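Local coordinates for lectin-like protein (Entamoeba histolytica HM-1:IMSS-A, PDB 5ZBT) that is of unknown function, though its legume lectin-like domain, related to that of ERGIC-53, may bind mannose, at residues P48-V51 with V56-T59. Numbering follows the deposited sequence.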
ATOM      1  N   PRO A  48      -5.725   2.042  14.960  1.00 19.96           N
ATOM      2  CA  PRO A  48      -6.881   2.945  14.802  1.00 16.02           C
ATOM      3  C   PRO A  48      -7.439   3.032  13.391  1.00 18.34           C
ATOM      4  O   PRO A  48      -7.653   4.136  12.871  1.00 17.58           O
ATOM      5  CB  PRO A  48      -6.321   4.304  15.232  1.00 12.89           C
ATOM      6  CG  PRO A  48      -4.860   4.194  14.900  1.00 23.52           C
ATOM      7  CD  PRO A  48      -4.484   2.772  15.257  1.00 15.42           C
ATOM      8  N   ILE A  49      -7.705   1.885  12.775  1.00 17.53           N
ATOM      9  CA  ILE A  49      -8.431   1.848  11.513  1.00 15.58           C
ATOM     10  C   ILE A  49      -9.910   2.087  11.794  1.00 17.85           C
ATOM     11  O   ILE A  49     -10.454   1.574  12.782  1.00 16.52           O
ATOM     12  CB  ILE A  49      -8.206   0.498  10.812  1.00 16.87           C
ATOM     13  CG1 ILE A  49      -6.776   0.398  10.291  1.00 18.27           C
ATOM     14  CG2 ILE A  49      -9.229   0.286   9.706  1.00 12.24           C
ATOM     15  CD1 ILE A  49      -6.095  -0.865  10.732  1.00 18.13           C
ATOM     16  N   ILE A  50     -10.569   2.867  10.932  1.00 13.17           N
ATOM     17  CA  ILE A  50     -11.996   3.139  11.045  1.00 16.02           C
ATOM     18  C   ILE A  50     -12.592   3.206   9.651  1.00 12.43           C
ATOM     19  O   ILE A  50     -12.137   3.995   8.819  1.00 16.02           O
ATOM     20  CB  ILE A  50     -12.302   4.465  11.775  1.00 17.94           C
ATOM     21  CG1 ILE A  50     -11.787   4.470  13.218  1.00 15.51           C
ATOM     22  CG2 ILE A  50     -13.794   4.731  11.729  1.00 11.73           C
ATOM     23  CD1 ILE A  50     -11.893   5.859  13.890  1.00 12.38           C
ATOM     24  N   VAL A  51     -13.641   2.430   9.405  1.00 14.02           N
ATOM     25  CA  VAL A  51     -14.379   2.525   8.146  1.00 14.94           C
ATOM     26  C   VAL A  51     -15.389   3.663   8.269  1.00 12.53           C
ATOM     27  O   VAL A  51     -16.319   3.596   9.076  1.00 12.16           O
ATOM     28  CB  VAL A  51     -15.079   1.207   7.796  1.00 16.06           C
ATOM     29  CG1 VAL A  51     -15.796   1.337   6.456  1.00 12.75           C
ATOM     30  CG2 VAL A  51     -14.082   0.053   7.805  1.00 10.88           C
ATOM     31  N   VAL A  56     -11.685   4.603   4.195  1.00 16.36           N
ATOM     32  CA  VAL A  56     -11.161   3.842   5.321  1.00 11.07           C
ATOM     33  C   VAL A  56     -10.008   4.645   5.917  1.00 14.62           C
ATOM     34  O   VAL A  56      -9.018   4.942   5.231  1.00 15.05           O
ATOM     35  CB  VAL A  56     -10.706   2.439   4.891  1.00 14.64           C
ATOM     36  CG1 VAL A  56     -10.197   1.631   6.101  1.00 11.42           C
ATOM     37  CG2 VAL A  56     -11.838   1.696   4.170  1.00 14.28           C
ATOM     38  N   GLN A  57     -10.143   5.030   7.184  1.00 13.42           N
ATOM     39  CA  GLN A  57      -9.054   5.690   7.892  1.00 15.77           C
ATOM     40  C   GLN A  57      -8.030   4.643   8.287  1.00 13.27           C
ATOM     41  O   GLN A  57      -8.380   3.642   8.921  1.00 15.99           O
ATOM     42  CB  GLN A  57      -9.562   6.424   9.130  1.00 13.89           C
ATOM     43  CG  GLN A  57      -8.449   6.983  10.010  1.00 13.62           C
ATOM     44  CD  GLN A  57      -8.972   7.482  11.373  1.00 14.46           C
ATOM     45  OE1 GLN A  57      -9.621   8.531  11.449  1.00 12.87           O
ATOM     46  NE2 GLN A  57      -8.720   6.715  12.436  1.00  8.04           N
ATOM     47  N   ILE A  58      -6.783   4.849   7.876  1.00 14.17           N
ATOM     48  CA  ILE A  58      -5.682   4.009   8.338  1.00 12.58           C
ATOM     49  C   ILE A  58      -5.062   4.577   9.612  1.00 11.87           C
ATOM     50  O   ILE A  58      -4.959   3.872  10.618  1.00 12.50           O
ATOM     51  CB  ILE A  58      -4.641   3.831   7.205  1.00 15.20           C
ATOM     52  CG1 ILE A  58      -5.346   3.482   5.895  1.00 10.65           C
ATOM     53  CG2 ILE A  58      -3.636   2.692   7.527  1.00  6.74           C
ATOM     54  CD1 ILE A  58      -6.029   2.115   5.961  1.00  8.45           C
ATOM     55  N   THR A  59      -4.661   5.861   9.604  1.00 11.35           N
ATOM     56  CA  THR A  59      -4.271   6.581  10.815  1.00 11.25           C
ATOM     57  C   THR A  59      -5.063   7.874  10.958  1.00 12.95           C
ATOM     58  O   THR A  59      -5.288   8.582   9.967  1.00 13.48           O
ATOM     59  CB  THR A  59      -2.769   6.951  10.852  1.00 14.13           C
ATOM     60  OG1 THR A  59      -2.419   7.746   9.704  1.00 14.62           O
ATOM     61  CG2 THR A  59      -1.878   5.735  10.956  1.00 10.63           C
TER
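Ile50 and Gln57 face each other as an antiparallel hydrogen-bonded pair, joined by two backbone bonds: Gln57 N donates to Ile50 O over 2.8 Å, and Ile50 N returns a longer bond of 3.1 Å to Gln57 O. Gln57 O also receives a CA-H...O contact from Ile49 CA at 3.2 Å. A third bond comes from a side chain. With CG anti to the backbone N (chi1 173°) and the chain extended beyond it, the Gln57 amide runs past Ile50 to the residues ahead of the short strand, where Gln57 NE2 donates to Pro48 O at 2.8 Å. Pro48 O lies close to the plane of the Gln57 amide, and NE2 approaches it nearly end-on, at a C=O...N angle of 161°. The side-chain amide thus reaches a backbone carbonyl two residues before Ile50, beyond the last backbone bond between the segments. These segments form the small hairpin 50-51/56-59 at one border of a sheet of the legume lectin-like beta-sandwich, with 50-51 outermost; backbone bonds from Val56 to Val224 and from Ile58 to Tyr222 tie it to strand 220-231. Side chains also meet on both faces. Ile50 lies alongside Gln57, pointing the same way, its CD1 methyl in van der Waals contact with Gln57 NE2 at 3.6 Å. On the other face, Ile49 CG2 makes an apolar contact with Val56 CG1 at 4.0 Å, the two side chains crossing at a slant, while Val56 also packs on Met69 of the opposing sheet's strand 66-71.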